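Local coordinates for protein N5-Carboxyaminoimidazole ribonucleotide synthetase (Staphylococcus aureus subsp. aureus, PDB 3ORQ) that catalyses the ATP-dependent conversion of 5-aminoimidazole ribonucleotide and bicarbonate to N5-carboxyaminoimidazole ribonucleotide, a step of purine biosynthesis, at residues F223-P228 and G279-E284; E216-I221 and D368-F373. All blocks are in the same frame, centred on the assembly; numbering follows the deposited sequence.

Interaction 1: F223-P228 and G279-E284; sequences FKTIVP and GHYSIE
Val227, at the end of strand 221-227, sets its two methyl groups against the ring of Tyr281. Val227 CB lies 4.0 Å from Tyr281 CE2, and from there the branches part. Val227 CG2, anti to the carbonyl carbon, settles over the middle of the ring in a CH-pi contact, 3.6 Å from the Tyr281 centroid and only 7° off the ring normal. Val227 CG1, anti to the backbone N (chi1 -175°), reaches the rim instead, 3.8 Å from Tyr281 CE2. Both residues belong to the ATP-grasp domain, where the strand is an inner member of a large antiparallel sheet and Gly279-Ser282 form a type I turn leading into the short helix 282-285. Gly279 O, at the start of that turn, accepts from both the backbone N and the hydroxyl of Ser282, the Ser282 OG to Gly279 O distance being 2.7 Å. The Ser282 CB lies on the ring face opposite Val227, offset toward the rim. Two residues back along the strand, Thr225 brings CG2 obliquely to Tyr281 CD1 at a loose 4.5 Å. The polar ends turn to the adjacent strand 207-218: Tyr281 OH is hydrogen-bonded to Gln213, and Thr225 OG1 to Asn215.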
loop_
_atom_site.group_PDB
_atom_site.type_symbol
_atom_site.label_atom_id
_atom_site.label_comp_id
_atom_site.label_asym_id
_atom_site.label_seq_id
_atom_site.Cartn_x
_atom_site.Cartn_y
_atom_site.Cartn_z
ATOM N N PHE A 223 10.830 -14.107 13.965
ATOM C CA PHE A 223 10.056 -13.561 15.070
ATOM C C PHE A 223 10.089 -12.057 15.015
ATOM O O PHE A 223 9.048 -11.417 15.126
ATOM C CB PHE A 223 10.726 -14.012 16.350
ATOM C CG PHE A 223 10.182 -13.419 17.611
ATOM C CD1 PHE A 223 8.837 -13.567 17.954
ATOM C CD2 PHE A 223 11.065 -12.859 18.544
ATOM C CE1 PHE A 223 8.359 -13.077 19.170
ATOM C CE2 PHE A 223 10.602 -12.375 19.775
ATOM C CZ PHE A 223 9.249 -12.478 20.091
ATOM N N LYS A 224 11.282 -11.497 14.826
ATOM C CA LYS A 224 11.505 -10.058 14.935
ATOM C C LYS A 224 12.554 -9.618 13.939
ATOM O O LYS A 224 13.581 -10.245 13.833
ATOM C CB LYS A 224 11.967 -9.673 16.347
ATOM C CG LYS A 224 12.323 -8.187 16.508
ATOM C CD LYS A 224 12.413 -7.797 17.953
ATOM C CE LYS A 224 13.256 -8.853 18.742
ATOM N NZ LYS A 224 14.745 -8.768 18.451
ATOM N N THR A 225 12.274 -8.546 13.204
ATOM C CA THR A 225 13.252 -7.910 12.297
ATOM C C THR A 225 13.398 -6.474 12.704
ATOM O O THR A 225 12.390 -5.773 12.881
ATOM C CB THR A 225 12.778 -7.987 10.830
ATOM O OG1 THR A 225 12.689 -9.379 10.459
ATOM C CG2 THR A 225 13.709 -7.192 9.870
ATOM N N ILE A 226 14.648 -6.042 12.885
ATOM C CA ILE A 226 14.947 -4.650 13.256
ATOM C C ILE A 226 15.760 -3.991 12.178
ATOM O O ILE A 226 16.715 -4.568 11.683
ATOM C CB ILE A 226 15.781 -4.577 14.547
ATOM C CG1 ILE A 226 14.933 -5.054 15.726
ATOM C CG2 ILE A 226 16.362 -3.147 14.727
ATOM C CD1 ILE A 226 15.619 -4.939 17.060
ATOM N N VAL A 227 15.388 -2.770 11.814
ATOM C CA VAL A 227 16.080 -2.064 10.783
ATOM C C VAL A 227 16.239 -0.642 11.273
ATOM O O VAL A 227 15.241 -0.018 11.663
ATOM C CB VAL A 227 15.268 -2.073 9.444
ATOM C CG1 VAL A 227 16.059 -1.427 8.329
ATOM C CG2 VAL A 227 14.903 -3.513 9.038
ATOM N N PRO A 228 17.467 -0.091 11.195
ATOM C CA PRO A 228 18.637 -0.712 10.579
ATOM C C PRO A 228 19.290 -1.717 11.506
ATOM O O PRO A 228 19.263 -1.524 12.743
ATOM C CB PRO A 228 19.587 0.484 10.343
ATOM C CG PRO A 228 19.256 1.468 11.400
ATOM C CD PRO A 228 17.767 1.267 11.701
ATOM N N GLY A 279 11.584 -8.690 4.885
ATOM C CA GLY A 279 11.517 -7.437 4.106
ATOM C C GLY A 279 10.207 -6.704 4.233
ATOM O O GLY A 279 10.024 -5.635 3.610
ATOM N N HIS A 280 9.264 -7.272 4.985
ATOM C CA HIS A 280 7.909 -6.701 5.039
ATOM C C HIS A 280 7.873 -5.280 5.587
ATOM O O HIS A 280 7.030 -4.469 5.118
ATOM C CB HIS A 280 6.908 -7.582 5.742
ATOM C CG HIS A 280 6.696 -8.896 5.064
ATOM N ND1 HIS A 280 7.084 -9.132 3.766
ATOM C CD2 HIS A 280 6.204 -10.070 5.523
ATOM C CE1 HIS A 280 6.821 -10.384 3.442
ATOM N NE2 HIS A 280 6.276 -10.973 4.488
ATOM N N TYR A 281 8.844 -4.958 6.477
ATOM C CA TYR A 281 8.884 -3.665 7.155
ATOM C C TYR A 281 8.966 -2.530 6.104
ATOM O O TYR A 281 8.541 -1.375 6.360
ATOM C CB TYR A 281 10.078 -3.589 8.110
ATOM C CG TYR A 281 11.347 -3.431 7.310
ATOM C CD1 TYR A 281 11.961 -4.546 6.744
ATOM C CD2 TYR A 281 11.832 -2.171 6.989
ATOM C CE1 TYR A 281 13.049 -4.412 5.935
ATOM C CE2 TYR A 281 12.974 -2.032 6.184
ATOM C CZ TYR A 281 13.566 -3.161 5.648
ATOM O OH TYR A 281 14.680 -3.074 4.833
ATOM N N SER A 282 9.536 -2.838 4.931
ATOM C CA SER A 282 9.844 -1.801 3.922
ATOM C C SER A 282 8.569 -1.169 3.375
ATOM O O SER A 282 8.579 -0.073 2.764
ATOM C CB SER A 282 10.644 -2.410 2.760
ATOM O OG SER A 282 9.900 -3.422 2.111
ATOM N N ILE A 283 7.448 -1.845 3.587
ATOM C CA ILE A 283 6.172 -1.226 3.180
ATOM C C ILE A 283 5.973 0.078 3.933
ATOM O O ILE A 283 5.658 1.067 3.341
ATOM C CB ILE A 283 4.982 -2.132 3.393
ATOM C CG1 ILE A 283 5.000 -3.236 2.360
ATOM C CG2 ILE A 283 3.675 -1.351 3.230
ATOM C CD1 ILE A 283 4.172 -4.473 2.798
ATOM N N GLU A 284 6.127 0.079 5.249
ATOM C CA GLU A 284 5.904 1.340 5.977
ATOM C C GLU A 284 7.150 2.222 6.083
ATOM O O GLU A 284 7.043 3.466 6.121
ATOM C CB GLU A 284 5.378 1.063 7.384
ATOM C CG GLU A 284 3.888 0.607 7.445
ATOM C CD GLU A 284 3.749 -0.839 7.073
ATOM O OE1 GLU A 284 4.801 -1.504 7.035
ATOM O OE2 GLU A 284 2.623 -1.305 6.774
#

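Interaction 2: E216-I221 and D368-F373; sequences EHRNQI and DMYAKF. With ADP (adenosine-5'-diphosphate), chain D.
Glu216 and Tyr370 reach toward each other from opposite directions and are joined by the one hydrogen bond of this contact, from Tyr370 OH to Glu216 OE1, short at 2.5 Å. The oxygen receives it through its syn lone pair, at the edge of the phenol ring, with the carboxylate and ring planes 54° apart. Glu216 spans the gap because its chain is fully extended, CG anti to the backbone N (chi1 180°). The same OE1 also forms a salt bridge with Lys224, whose positive charge would be expected to stabilise the carboxylate as an anion.

Looser approaches come from Arg218. Its guanidinium lies obliquely to the tyrosine ring, Arg218 NH2 being 4.4 Å from Tyr370 CD1, while Arg218 NH1 stands 4.0 Å from Phe373 O, too far for a hydrogen bond.

Ligand contacts are made by residues of 216-221 that do not touch the helix. ADP O3' sits over one face of the His217 imidazole, 3.1 Å from His217 CE1, and Gln220 CG packs 3.8 Å from ADP O4'.

Strand 207-218 turns back through a type I' turn, Arg218-Ile221, into strand 221-227, and this hairpin has the nucleotide near its turn. The C-terminal end of helix 362-372 stands beside it, Phe373 tucking against strand 313-319 and helix 320-326.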
loop_
_atom_site.group_PDB
_atom_site.type_symbol
_atom_site.label_atom_id
_atom_site.label_comp_id
_atom_site.label_asym_id
_atom_site.label_seq_id
_atom_site.Cartn_x
_atom_site.Cartn_y
_atom_site.Cartn_z
ATOM N N GLU A 216 15.732 -11.906 14.495
ATOM C CA GLU A 216 15.696 -12.847 15.585
ATOM C C GLU A 216 14.656 -13.876 15.228
ATOM O O GLU A 216 13.559 -13.526 14.726
ATOM C CB GLU A 216 15.356 -12.167 16.906
ATOM C CG GLU A 216 15.311 -13.171 18.052
ATOM C CD GLU A 216 15.023 -12.546 19.394
ATOM O OE1 GLU A 216 15.117 -11.313 19.536
ATOM O OE2 GLU A 216 14.695 -13.309 20.312
ATOM N N HIS A 217 15.006 -15.143 15.463
ATOM C CA HIS A 217 14.077 -16.252 15.274
ATOM C C HIS A 217 13.629 -16.796 16.636
ATOM O O HIS A 217 14.342 -16.657 17.642
ATOM C CB HIS A 217 14.698 -17.380 14.451
ATOM C CG HIS A 217 15.016 -17.002 13.038
ATOM N ND1 HIS A 217 16.142 -16.284 12.697
ATOM C CD2 HIS A 217 14.376 -17.277 11.874
ATOM C CE1 HIS A 217 16.164 -16.103 11.387
ATOM N NE2 HIS A 217 15.109 -16.705 10.864
ATOM N N ARG A 218 12.440 -17.396 16.655
ATOM C CA ARG A 218 11.948 -18.098 17.823
ATOM C C ARG A 218 11.367 -19.423 17.370
ATOM O O ARG A 218 10.465 -19.460 16.526
ATOM C CB ARG A 218 10.905 -17.277 18.579
ATOM C CG ARG A 218 11.494 -16.476 19.731
ATOM C CD ARG A 218 10.477 -16.322 20.873
ATOM N NE ARG A 218 11.061 -15.586 22.002
ATOM C CZ ARG A 218 10.376 -14.814 22.852
ATOM N NH1 ARG A 218 9.048 -14.647 22.723
ATOM N NH2 ARG A 218 11.031 -14.200 23.841
ATOM N N ASN A 219 11.918 -20.509 17.916
ATOM C CA ASN A 219 11.579 -21.857 17.476
ATOM C C ASN A 219 11.832 -21.992 15.976
ATOM O O ASN A 219 11.098 -22.663 15.249
ATOM C CB ASN A 219 10.124 -22.217 17.863
ATOM C CG ASN A 219 9.884 -22.124 19.369
ATOM O OD1 ASN A 219 10.739 -22.509 20.179
ATOM N ND2 ASN A 219 8.727 -21.626 19.750
ATOM N N GLN A 220 12.887 -21.317 15.537
ATOM C CA GLN A 220 13.389 -21.412 14.162
ATOM C C GLN A 220 12.506 -20.728 13.127
ATOM O O GLN A 220 12.749 -20.824 11.924
ATOM C CB GLN A 220 13.750 -22.865 13.799
ATOM C CG GLN A 220 14.980 -23.399 14.587
ATOM C CD GLN A 220 14.643 -23.794 16.044
ATOM O OE1 GLN A 220 13.726 -24.593 16.295
ATOM N NE2 GLN A 220 15.382 -23.223 17.003
ATOM N N ILE A 221 11.506 -20.001 13.621
ATOM C CA ILE A 221 10.603 -19.182 12.791
ATOM C C ILE A 221 10.941 -17.718 12.994
ATOM O O ILE A 221 11.114 -17.278 14.126
ATOM C CB ILE A 221 9.140 -19.402 13.204
ATOM C CG1 ILE A 221 8.812 -20.914 13.250
ATOM C CG2 ILE A 221 8.195 -18.615 12.315
ATOM C CD1 ILE A 221 7.475 -21.218 13.932
ATOM N N ASP A 368 9.800 -3.228 24.533
ATOM C CA ASP A 368 8.335 -3.157 24.534
ATOM C C ASP A 368 7.712 -4.420 23.962
ATOM O O ASP A 368 6.777 -4.965 24.547
ATOM C CB ASP A 368 7.840 -1.946 23.733
ATOM C CG ASP A 368 8.220 -0.609 24.366
ATOM O OD1 ASP A 368 8.763 -0.616 25.495
ATOM O OD2 ASP A 368 7.965 0.455 23.719
HETATM N N MSE A 369 8.247 -4.864 22.822
HETATM C CA MSE A 369 7.783 -6.056 22.108
HETATM C C MSE A 369 8.122 -7.363 22.856
HETATM O O MSE A 369 7.342 -8.318 22.825
HETATM C CB MSE A 369 8.381 -6.103 20.679
HETATM C CG MSE A 369 7.949 -4.968 19.700
HETATM SE SE MSE A 369 6.020 -4.910 19.616
HETATM C CE MSE A 369 5.656 -3.380 20.748
ATOM N N TYR A 370 9.286 -7.437 23.491
ATOM C CA TYR A 370 9.629 -8.646 24.255
ATOM C C TYR A 370 8.587 -8.888 25.340
ATOM O O TYR A 370 8.074 -9.992 25.491
ATOM C CB TYR A 370 10.990 -8.522 24.907
ATOM C CG TYR A 370 12.154 -8.879 24.019
ATOM C CD1 TYR A 370 12.087 -9.976 23.156
ATOM C CD2 TYR A 370 13.331 -8.135 24.063
ATOM C CE1 TYR A 370 13.160 -10.315 22.344
ATOM C CE2 TYR A 370 14.421 -8.467 23.257
ATOM C CZ TYR A 370 14.325 -9.560 22.403
ATOM O OH TYR A 370 15.389 -9.895 21.616
ATOM N N ALA A 371 8.257 -7.822 26.063
ATOM C CA ALA A 371 7.251 -7.875 27.101
ATOM C C ALA A 371 5.878 -8.204 26.508
ATOM O O ALA A 371 5.093 -8.919 27.112
ATOM C CB ALA A 371 7.214 -6.558 27.854
ATOM N N LYS A 372 5.596 -7.699 25.317
ATOM C CA LYS A 372 4.278 -7.925 24.736
ATOM C C LYS A 372 4.070 -9.368 24.255
ATOM O O LYS A 372 2.997 -9.918 24.439
ATOM C CB LYS A 372 3.975 -6.908 23.630
ATOM C CG LYS A 372 2.541 -6.483 23.617
ATOM C CD LYS A 372 2.270 -5.347 24.596
ATOM C CE LYS A 372 0.788 -5.365 24.974
ATOM N NZ LYS A 372 0.336 -4.255 25.878
ATOM N N PHE A 373 5.102 -9.976 23.669
ATOM C CA PHE A 373 4.983 -11.335 23.128
ATOM C C PHE A 373 5.269 -12.430 24.150
ATOM O O PHE A 373 5.311 -13.596 23.790
ATOM C CB PHE A 373 5.840 -11.523 21.862
ATOM C CG PHE A 373 5.227 -10.897 20.620
ATOM C CD1 PHE A 373 5.139 -9.504 20.489
ATOM C CD2 PHE A 373 4.747 -11.686 19.573
ATOM C CE1 PHE A 373 4.577 -8.926 19.339
ATOM C CE2 PHE A 373 4.165 -11.078 18.418
ATOM C CZ PHE A 373 4.081 -9.708 18.325
HETATM P PB ADP D . 14.634 -22.569 7.160
HETATM O O1B ADP D . 15.038 -22.654 5.711
HETATM O O2B ADP D . 14.332 -21.220 7.750
HETATM O O3B ADP D . 13.601 -23.606 7.504
HETATM P PA ADP D . 17.324 -22.347 8.058
HETATM O O1A ADP D . 18.352 -23.271 7.455
HETATM O O2A ADP D . 17.208 -20.944 7.521
HETATM O O3A ADP D . 15.886 -23.089 8.027
HETATM O "O5'" ADP D . 17.536 -22.229 9.646
HETATM C "C5'" ADP D . 16.558 -21.641 10.485
HETATM C "C4'" ADP D . 17.241 -21.125 11.740
HETATM O "O4'" ADP D . 17.926 -22.198 12.437
HETATM C "C3'" ADP D . 18.305 -20.064 11.447
HETATM O "O3'" ADP D . 17.794 -18.729 11.372
HETATM C "C2'" ADP D . 19.252 -20.227 12.627
HETATM O "O2'" ADP D . 18.857 -19.390 13.699
HETATM C "C1'" ADP D . 19.141 -21.696 13.017
HETATM N N9 ADP D . 20.286 -22.341 12.336
HETATM C C8 ADP D . 20.235 -22.941 11.127
HETATM N N7 ADP D . 21.452 -23.401 10.746
HETATM C C5 ADP D . 22.297 -23.094 11.763
HETATM C C6 ADP D . 23.744 -23.312 12.022
HETATM N N6 ADP D . 24.500 -23.951 11.088
HETATM N N1 ADP D . 24.244 -22.832 13.185
HETATM C C2 ADP D . 23.479 -22.185 14.097
HETATM N N3 ADP D . 22.155 -21.950 13.930
HETATM C C4 ADP D . 21.533 -22.383 12.798
#

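The two contacts share one antiparallel sheet, in which strands 207-218 and 221-227 are neighbours. Interaction 1 is buried and apolar, an aliphatic branch over an aromatic face, and joins the sheet to a turn within the same ATP-grasp domain. Interaction 2 is only partly buried and polar, and brings the C-terminal helix 362-372 to the turn end of the hairpin, where ADP binds. They meet directly at Glu216: Phe223 and Lys224 both face it in a classic beta bulge. Phe223 CZ also packs 3.4 Å from Arg218 NH1, so the start of 223-228 touches interaction 2 while residues further along it make interaction 1.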